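Local coordinates for putative glucarate dehydratase (Pseudomonas fluorescens, PDB 4IT1), which probably catalyses the magnesium-dependent dehydration of D-glucarate to 5-dehydro-4-deoxy-D-glucarate, as a member of the mandelate racemase/muconate lactonizing enzyme family, at residues A[78-86]-A[101-109]; A[378-387]-A[404-414]. All coordinates share one frame; numbering follows the deposited sequence.

Interaction 1: residues A[78-86]-A[101-109]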
loop_
_atom_site.group_PDB
_atom_site.type_symbol
_atom_site.label_atom_id
_atom_site.label_comp_id
_atom_site.label_asym_id
_atom_site.label_seq_id
_atom_site.Cartn_x
_atom_site.Cartn_y
_atom_site.Cartn_z
ATOM N N ALA A 78 -13.879 -25.024 -3.805
ATOM C CA ALA A 78 -15.152 -24.680 -4.430
ATOM C C ALA A 78 -15.162 -23.239 -4.921
ATOM O O ALA A 78 -15.669 -22.949 -6.004
ATOM C CB ALA A 78 -16.295 -24.918 -3.453
ATOM N N ILE A 79 -14.590 -22.348 -4.114
ATOM C CA ILE A 79 -14.470 -20.935 -4.464
ATOM C C ILE A 79 -13.453 -20.735 -5.596
ATOM O O ILE A 79 -13.747 -20.070 -6.588
ATOM C CB ILE A 79 -14.122 -20.077 -3.221
ATOM C CG1 ILE A 79 -15.321 -20.008 -2.253
ATOM C CG2 ILE A 79 -13.657 -18.682 -3.624
ATOM C CD1 ILE A 79 -16.518 -19.212 -2.752
ATOM N N GLN A 80 -12.271 -21.327 -5.443
ATOM C CA GLN A 80 -11.230 -21.277 -6.475
ATOM C C GLN A 80 -11.780 -21.767 -7.823
ATOM O O GLN A 80 -11.620 -21.094 -8.845
ATOM C CB GLN A 80 -10.000 -22.099 -6.048
ATOM C CG GLN A 80 -9.264 -21.561 -4.821
ATOM C CD GLN A 80 -8.250 -22.546 -4.264
ATOM O OE1 GLN A 80 -7.544 -23.214 -5.020
ATOM N NE2 GLN A 80 -8.169 -22.642 -2.937
ATOM N N GLN A 81 -12.450 -22.920 -7.807
ATOM C CA GLN A 81 -13.070 -23.496 -9.007
ATOM C C GLN A 81 -14.072 -22.542 -9.662
ATOM O O GLN A 81 -14.010 -22.299 -10.866
ATOM C CB GLN A 81 -13.748 -24.830 -8.682
ATOM C CG GLN A 81 -12.801 -26.009 -8.515
ATOM C CD GLN A 81 -13.467 -27.346 -8.809
ATOM O OE1 GLN A 81 -14.693 -27.476 -8.758
ATOM N NE2 GLN A 81 -12.654 -28.350 -9.126
ATOM N N GLN A 82 -14.984 -22.000 -8.857
ATOM C CA GLN A 82 -15.968 -21.010 -9.316
ATOM C C GLN A 82 -15.325 -19.833 -10.053
ATOM O O GLN A 82 -15.797 -19.423 -11.117
ATOM C CB GLN A 82 -16.777 -20.483 -8.125
ATOM C CG GLN A 82 -17.842 -21.431 -7.590
ATOM C CD GLN A 82 -19.253 -21.003 -7.945
ATOM O OE1 GLN A 82 -20.124 -20.930 -7.077
ATOM N NE2 GLN A 82 -19.486 -20.713 -9.223
ATOM N N VAL A 83 -14.250 -19.295 -9.477
ATOM C CA VAL A 83 -13.565 -18.129 -10.042
ATOM C C VAL A 83 -12.756 -18.517 -11.282
ATOM O O VAL A 83 -12.774 -17.796 -12.285
ATOM C CB VAL A 83 -12.671 -17.420 -9.000
ATOM C CG1 VAL A 83 -11.984 -16.210 -9.617
ATOM C CG2 VAL A 83 -13.492 -16.986 -7.794
ATOM N N GLN A 84 -12.069 -19.659 -11.203
ATOM C CA GLN A 84 -11.277 -20.212 -12.314
ATOM C C GLN A 84 -11.903 -19.991 -13.696
ATOM O O GLN A 84 -11.254 -19.453 -14.598
ATOM C CB GLN A 84 -11.010 -21.705 -12.079
ATOM C CG GLN A 84 -10.651 -22.500 -13.326
ATOM C CD GLN A 84 -10.688 -23.992 -13.085
ATOM O OE1 GLN A 84 -11.743 -24.559 -12.804
ATOM N NE2 GLN A 84 -9.532 -24.639 -13.195
ATOM N N SER A 85 -13.165 -20.390 -13.842
ATOM C CA SER A 85 -13.881 -20.306 -15.117
ATOM C C SER A 85 -14.030 -18.879 -15.643
ATOM O O SER A 85 -14.075 -18.664 -16.853
ATOM C CB SER A 85 -15.260 -20.966 -15.002
ATOM O OG SER A 85 -16.128 -20.201 -14.187
ATOM N N GLN A 86 -14.102 -17.909 -14.735
ATOM C CA GLN A 86 -14.303 -16.509 -15.121
ATOM C C GLN A 86 -13.044 -15.821 -15.667
ATOM O O GLN A 86 -13.134 -14.769 -16.308
ATOM C CB GLN A 86 -14.889 -15.717 -13.951
ATOM C CG GLN A 86 -16.406 -15.770 -13.874
ATOM C CD GLN A 86 -16.940 -15.636 -12.456
ATOM O OE1 GLN A 86 -17.709 -14.720 -12.161
ATOM N NE2 GLN A 86 -16.543 -16.559 -11.574
ATOM N N ILE A 101 -14.305 -9.478 -9.647
ATOM C CA ILE A 101 -14.771 -10.817 -9.996
ATOM C C ILE A 101 -14.867 -11.725 -8.764
ATOM O O ILE A 101 -15.902 -12.362 -8.548
ATOM C CB ILE A 101 -13.891 -11.439 -11.114
ATOM C CG1 ILE A 101 -14.231 -10.780 -12.455
ATOM C CG2 ILE A 101 -14.063 -12.954 -11.205
ATOM C CD1 ILE A 101 -13.232 -11.068 -13.552
ATOM N N VAL A 102 -13.801 -11.768 -7.961
ATOM C CA VAL A 102 -13.788 -12.573 -6.735
ATOM C C VAL A 102 -14.901 -12.146 -5.772
ATOM O O VAL A 102 -15.513 -12.990 -5.119
ATOM C CB VAL A 102 -12.417 -12.534 -6.021
ATOM C CG1 VAL A 102 -12.491 -13.220 -4.664
ATOM C CG2 VAL A 102 -11.339 -13.188 -6.874
ATOM N N GLN A 103 -15.174 -10.843 -5.709
ATOM C CA GLN A 103 -16.231 -10.311 -4.844
ATOM C C GLN A 103 -17.626 -10.751 -5.297
ATOM O O GLN A 103 -18.449 -11.138 -4.476
ATOM C CB GLN A 103 -16.156 -8.781 -4.755
ATOM C CG GLN A 103 -14.946 -8.263 -3.992
ATOM C CD GLN A 103 -14.678 -6.782 -4.201
ATOM O OE1 GLN A 103 -14.128 -6.115 -3.326
ATOM N NE2 GLN A 103 -15.054 -6.262 -5.365
ATOM N N THR A 104 -17.881 -10.691 -6.602
ATOM C CA THR A 104 -19.167 -11.100 -7.175
ATOM C C THR A 104 -19.447 -12.581 -6.926
ATOM O O THR A 104 -20.568 -12.968 -6.584
ATOM C CB THR A 104 -19.211 -10.797 -8.683
ATOM O OG1 THR A 104 -19.156 -9.383 -8.865
ATOM C CG2 THR A 104 -20.493 -11.323 -9.324
ATOM N N THR A 105 -18.408 -13.391 -7.084
ATOM C CA THR A 105 -18.486 -14.824 -6.880
ATOM C C THR A 105 -18.793 -15.182 -5.421
ATOM O O THR A 105 -19.681 -15.994 -5.154
ATOM C CB THR A 105 -17.184 -15.495 -7.348
ATOM O OG1 THR A 105 -16.913 -15.099 -8.698
ATOM C CG2 THR A 105 -17.284 -17.014 -7.274
ATOM N N VAL A 106 -18.065 -14.566 -4.489
ATOM C CA VAL A 106 -18.273 -14.793 -3.054
ATOM C C VAL A 106 -19.665 -14.334 -2.605
ATOM O O VAL A 106 -20.297 -14.992 -1.782
ATOM C CB VAL A 106 -17.173 -14.120 -2.199
ATOM C CG1 VAL A 106 -17.559 -14.089 -0.726
ATOM C CG2 VAL A 106 -15.849 -14.847 -2.375
ATOM N N ALA A 107 -20.133 -13.218 -3.163
ATOM C CA ALA A 107 -21.476 -12.708 -2.892
ATOM C C ALA A 107 -22.570 -13.715 -3.273
ATOM O O ALA A 107 -23.644 -13.731 -2.668
ATOM C CB ALA A 107 -21.696 -11.386 -3.607
ATOM N N ALA A 108 -22.279 -14.555 -4.268
ATOM C CA ALA A 108 -23.203 -15.590 -4.733
ATOM C C ALA A 108 -22.895 -16.943 -4.082
ATOM O O ALA A 108 -22.986 -17.992 -4.727
ATOM C CB ALA A 108 -23.143 -15.696 -6.250
ATOM N N HIS A 109 -22.537 -16.910 -2.799
ATOM C CA HIS A 109 -22.164 -18.118 -2.069
ATOM C C HIS A 109 -22.465 -18.010 -0.573
ATOM O O HIS A 109 -22.070 -17.043 0.083
ATOM C CB HIS A 109 -20.683 -18.427 -2.284
ATOM C CG HIS A 109 -20.359 -19.886 -2.236
ATOM N ND1 HIS A 109 -20.078 -20.549 -1.062
ATOM C CD2 HIS A 109 -20.278 -20.811 -3.221
ATOM C CE1 HIS A 109 -19.835 -21.821 -1.325
ATOM N NE2 HIS A 109 -19.949 -22.005 -2.628
#
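The imidazole of H109 takes CD1 of I79 over one face in a CH-pi contact, the methyl 4.1 Å from the centroid of the H109 ring and 15° off the normal; at the edge, in the ring plane, stands OE1 of Q82, 3.9 Å from CD2 of H109. H109 is poorly ordered, so this end of the contact is less firmly fixed. A second amide, that of Q86, passes alongside T105, and its NE2 gives a hydrogen bond to OG1 of T105 (3.2 Å), tilted out of the amide plane. T105 suits its place because it is two-sided. Its hydroxyl, beside the backbone N (chi1 -53°), also bonds to O of I101 a turn earlier, while the methyl CG2, set on the other branch, packs 3.6 Å from CB of Q82 and 3.8 Å from CG2 of V83. Branched V83 spreads two methyls: CG2 to T105, CG1 against the CG2 methyls of both I101 and V102. The two helical segments cross at 128°, their axes 9.9 Å apart, as a helical hairpin of the N-terminal domain. Helix 128-148 packs against both through A132, touched by I79 and V102, while Q80 and Q84 face strand 25-36.

Interaction 2: residues A[378-387]-A[404-414]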
loop_
_atom_site.group_PDB
_atom_site.type_symbol
_atom_site.label_atom_id
_atom_site.label_comp_id
_atom_site.label_asym_id
_atom_site.label_seq_id
_atom_site.Cartn_x
_atom_site.Cartn_y
_atom_site.Cartn_z
ATOM N N ASP A 378 10.316 -36.184 -0.475
ATOM C CA ASP A 378 9.809 -36.685 -1.759
ATOM C C ASP A 378 8.502 -36.046 -2.240
ATOM O O ASP A 378 7.999 -36.391 -3.314
ATOM C CB ASP A 378 9.660 -38.214 -1.709
ATOM C CG ASP A 378 8.789 -38.685 -0.556
ATOM O OD1 ASP A 378 9.165 -38.457 0.619
ATOM O OD2 ASP A 378 7.733 -39.296 -0.832
ATOM N N GLU A 379 7.959 -35.114 -1.460
ATOM C CA GLU A 379 6.602 -34.626 -1.710
ATOM C C GLU A 379 6.500 -33.135 -2.015
ATOM O O GLU A 379 5.887 -32.372 -1.265
ATOM C CB GLU A 379 5.658 -35.043 -0.573
ATOM C CG GLU A 379 5.355 -36.539 -0.567
ATOM C CD GLU A 379 4.307 -36.950 0.450
ATOM O OE1 GLU A 379 4.045 -36.181 1.398
ATOM O OE2 GLU A 379 3.748 -38.059 0.303
ATOM N N GLU A 380 7.106 -32.742 -3.134
ATOM C CA GLU A 380 6.983 -31.394 -3.686
ATOM C C GLU A 380 6.338 -31.458 -5.065
ATOM O O GLU A 380 6.279 -32.528 -5.668
ATOM C CB GLU A 380 8.361 -30.732 -3.793
ATOM C CG GLU A 380 8.675 -29.725 -2.696
ATOM C CD GLU A 380 7.958 -28.388 -2.872
ATOM O OE1 GLU A 380 8.029 -27.562 -1.938
ATOM O OE2 GLU A 380 7.328 -28.149 -3.929
ATOM N N VAL A 381 5.857 -30.324 -5.563
ATOM C CA VAL A 381 5.293 -30.263 -6.917
ATOM C C VAL A 381 6.179 -29.471 -7.883
ATOM O O VAL A 381 5.740 -29.071 -8.971
ATOM C CB VAL A 381 3.859 -29.685 -6.934
ATOM C CG1 VAL A 381 2.906 -30.604 -6.184
ATOM C CG2 VAL A 381 3.831 -28.271 -6.366
ATOM N N ILE A 382 7.427 -29.247 -7.477
ATOM C CA ILE A 382 8.378 -28.491 -8.297
ATOM C C ILE A 382 9.598 -29.326 -8.689
ATOM O O ILE A 382 10.031 -30.208 -7.935
ATOM C CB ILE A 382 8.822 -27.169 -7.618
ATOM C CG1 ILE A 382 9.366 -27.433 -6.210
ATOM C CG2 ILE A 382 7.673 -26.166 -7.593
ATOM C CD1 ILE A 382 10.056 -26.248 -5.578
ATOM N N LYS A 383 10.138 -29.040 -9.874
ATOM C CA LYS A 383 11.379 -29.659 -10.337
ATOM C C LYS A 383 12.515 -29.349 -9.366
ATOM O O LYS A 383 12.654 -28.212 -8.905
ATOM C CB LYS A 383 11.735 -29.170 -11.743
ATOM C CG LYS A 383 10.851 -29.734 -12.841
ATOM C CD LYS A 383 11.516 -29.603 -14.203
ATOM C CE LYS A 383 10.670 -30.235 -15.296
ATOM N NZ LYS A 383 9.361 -29.542 -15.461
ATOM N N GLY A 384 13.304 -30.370 -9.043
ATOM C CA GLY A 384 14.412 -30.229 -8.105
ATOM C C GLY A 384 14.048 -30.704 -6.714
ATOM O O GLY A 384 14.927 -30.953 -5.881
ATOM N N GLY A 385 12.747 -30.839 -6.468
ATOM C CA GLY A 385 12.242 -31.219 -5.149
ATOM C C GLY A 385 12.290 -30.045 -4.190
ATOM O O GLY A 385 12.015 -28.902 -4.583
ATOM N N LYS A 386 12.657 -30.318 -2.937
ATOM C CA LYS A 386 12.651 -29.288 -1.892
ATOM C C LYS A 386 13.673 -28.168 -2.110
ATOM O O LYS A 386 14.862 -28.416 -2.343
ATOM C CB LYS A 386 12.779 -29.891 -0.485
ATOM C CG LYS A 386 11.449 -30.359 0.095
ATOM C CD LYS A 386 11.252 -29.914 1.539
ATOM C CE LYS A 386 12.170 -30.660 2.497
ATOM N NZ LYS A 386 11.835 -30.354 3.915
ATOM N N LEU A 387 13.171 -26.936 -2.038
ATOM C CA LEU A 387 13.976 -25.724 -2.124
ATOM C C LEU A 387 15.038 -25.654 -1.037
ATOM O O LEU A 387 14.834 -26.173 0.066
ATOM C CB LEU A 387 13.073 -24.498 -2.040
ATOM C CG LEU A 387 12.732 -23.801 -3.357
ATOM C CD1 LEU A 387 13.016 -24.670 -4.578
ATOM C CD2 LEU A 387 11.288 -23.323 -3.324
ATOM N N LEU A 404 10.323 -20.916 -10.582
ATOM C CA LEU A 404 9.923 -22.278 -10.260
ATOM C C LEU A 404 9.118 -22.912 -11.395
ATOM O O LEU A 404 8.369 -22.227 -12.108
ATOM C CB LEU A 404 9.100 -22.299 -8.969
ATOM C CG LEU A 404 9.709 -21.888 -7.625
ATOM C CD1 LEU A 404 8.607 -21.846 -6.578
ATOM C CD2 LEU A 404 10.827 -22.826 -7.188
ATOM N N GLU A 405 9.278 -24.225 -11.554
ATOM C CA GLU A 405 8.550 -24.966 -12.586
ATOM C C GLU A 405 7.840 -26.200 -12.025
ATOM O O GLU A 405 8.410 -26.949 -11.226
ATOM C CB GLU A 405 9.479 -25.334 -13.753
ATOM C CG GLU A 405 9.758 -24.162 -14.691
ATOM C CD GLU A 405 10.810 -24.455 -15.746
ATOM O OE1 GLU A 405 11.424 -25.543 -15.718
ATOM O OE2 GLU A 405 11.027 -23.580 -16.611
ATOM N N LEU A 406 6.592 -26.390 -12.449
ATOM C CA LEU A 406 5.775 -27.517 -11.998
ATOM C C LEU A 406 6.258 -28.855 -12.532
ATOM O O LEU A 406 6.351 -29.054 -13.744
ATOM C CB LEU A 406 4.311 -27.327 -12.400
ATOM C CG LEU A 406 3.353 -26.620 -11.441
ATOM C CD1 LEU A 406 1.948 -26.697 -12.010
ATOM C CD2 LEU A 406 3.386 -27.231 -10.047
ATOM N N ASP A 407 6.566 -29.765 -11.614
ATOM C CA ASP A 407 6.793 -31.163 -11.950
ATOM C C ASP A 407 5.422 -31.837 -12.067
ATOM O O ASP A 407 4.840 -32.263 -11.062
ATOM C CB ASP A 407 7.659 -31.831 -10.872
ATOM C CG ASP A 407 8.091 -33.250 -11.240
ATOM O OD1 ASP A 407 7.491 -33.870 -12.145
ATOM O OD2 ASP A 407 9.041 -33.752 -10.603
ATOM N N HIS A 408 4.911 -31.918 -13.296
ATOM C CA HIS A 408 3.569 -32.450 -13.563
ATOM C C HIS A 408 3.379 -33.906 -13.146
ATOM O O HIS A 408 2.247 -34.354 -12.936
ATOM C CB HIS A 408 3.217 -32.281 -15.037
ATOM C CG HIS A 408 2.750 -30.906 -15.392
ATOM N ND1 HIS A 408 3.546 -29.790 -15.251
ATOM C CD2 HIS A 408 1.572 -30.467 -15.896
ATOM C CE1 HIS A 408 2.877 -28.722 -15.648
ATOM N NE2 HIS A 408 1.677 -29.105 -16.045
ATOM N N ASP A 409 4.487 -34.637 -13.030
ATOM C CA ASP A 409 4.470 -36.015 -12.533
ATOM C C ASP A 409 4.241 -36.053 -11.028
ATOM O O ASP A 409 3.376 -36.786 -10.549
ATOM C CB ASP A 409 5.771 -36.748 -12.889
ATOM C CG ASP A 409 5.877 -37.081 -14.372
ATOM O OD1 ASP A 409 5.046 -36.599 -15.179
ATOM O OD2 ASP A 409 6.807 -37.835 -14.731
ATOM N N GLN A 410 5.020 -35.260 -10.289
ATOM C CA GLN A 410 4.834 -35.108 -8.848
ATOM C C GLN A 410 3.459 -34.523 -8.535
ATOM O O GLN A 410 2.836 -34.902 -7.541
ATOM C CB GLN A 410 5.930 -34.226 -8.252
ATOM C CG GLN A 410 7.242 -34.944 -7.970
ATOM C CD GLN A 410 7.189 -35.850 -6.752
ATOM O OE1 GLN A 410 7.479 -37.041 -6.845
ATOM N NE2 GLN A 410 6.823 -35.290 -5.601
ATOM N N LEU A 411 2.995 -33.611 -9.396
ATOM C CA LEU A 411 1.664 -33.013 -9.287
ATOM C C LEU A 411 0.562 -34.072 -9.328
ATOM O O LEU A 411 -0.202 -34.213 -8.367
ATOM C CB LEU A 411 1.438 -31.968 -10.388
ATOM C CG LEU A 411 0.093 -31.228 -10.376
ATOM C CD1 LEU A 411 0.016 -30.250 -9.209
ATOM C CD2 LEU A 411 -0.167 -30.514 -11.697
ATOM N N GLY A 412 0.486 -34.806 -10.439
ATOM C CA GLY A 412 -0.450 -35.920 -10.592
ATOM C C GLY A 412 -0.425 -36.893 -9.421
ATOM O O GLY A 412 -1.475 -37.376 -8.985
ATOM N N LYS A 413 0.770 -37.160 -8.901
ATOM C CA LYS A 413 0.957 -38.114 -7.805
ATOM C C LYS A 413 0.299 -37.649 -6.505
ATOM O O LYS A 413 -0.411 -38.421 -5.852
ATOM C CB LYS A 413 2.446 -38.383 -7.561
ATOM C CG LYS A 413 2.720 -39.530 -6.595
ATOM C CD LYS A 413 4.205 -39.742 -6.349
ATOM C CE LYS A 413 4.782 -38.675 -5.429
ATOM N NZ LYS A 413 6.218 -38.918 -5.125
ATOM N N LEU A 414 0.545 -36.395 -6.132
ATOM C CA LEU A 414 -0.003 -35.845 -4.892
ATOM C C LEU A 414 -1.496 -35.483 -5.007
ATOM O O LEU A 414 -2.199 -35.425 -4.000
ATOM C CB LEU A 414 0.858 -34.681 -4.371
ATOM C CG LEU A 414 2.278 -35.034 -3.885
ATOM C CD1 LEU A 414 3.058 -33.783 -3.503
ATOM C CD2 LEU A 414 2.292 -36.043 -2.737
#
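Q410 reaches from the first turn of helix 408-421 into the backbone of 378-387. Its CB lies 3.1 Å from O of E380, and CG stays close to the same oxygen. A bend at chi2 (-74°) then brings the amide round, letting NE2 bond both O of E380 and O of D378, each at 2.8 Å. The bond to E380 is nearly straight (174°) and lies in both the amide and carbonyl planes; that to D378 is more bent (137°). At the other corner of the amide, OE1 accepts from NZ of K413, which helps fix its rotation. A leucine in its place would probably leave the carbonyls of D378 and E380 without these donors and let this part of the loop shift.

Next to this clamp the chains form a single beta bridge between I382 and L406: K383 N donates to O of E405, nearly along the C=O axis, and D407 N to O of V381. D407 is also the N-cap, its OD1 weakly accepting from N of D409 and Q410, a role suited to a short carboxylate. In this C-terminal, enolase-like part of the chain the bridged segment runs by way of the N-cap directly into helix 408-421.

Apolar residues fill the inner side. CG1 of V381 packs against CD1 of L411 and CD1 of L414, and its CG2 lies 3.9 Å from CD2 of L406; I55 of strand 50-60 touches both V381 and L406. CD2 of L414 lies 3.8 Å from CG of E379, whose carboxylate is salt-bridged to R36. Beyond the bridge, CD2 of L404 meets CD1 of I382 and, tip to tip, the methyls of L387.

Interaction 1 comes first along the chain, joining helices 74-87 and 95-107 in the N-terminal domain range; interaction 2 follows in the range of the enolase C-terminal domain-like region. Their centres are 27 Å apart and their nearest atoms about 11 Å, without touching. The three-stranded antiparallel sheet of strands 25-36, 50-60 and 65-70 is their common neighbour. Residues of 78-86 reach strand 25-36 and S54 of strand 50-60, and both 378-387 and 404-414 pack on these same two strands. Interaction 2 therefore attaches a late part of the chain to the N-terminal sheet, whereas interaction 1 belongs to that domain's own helical layer. Both lie away from the magnesium site.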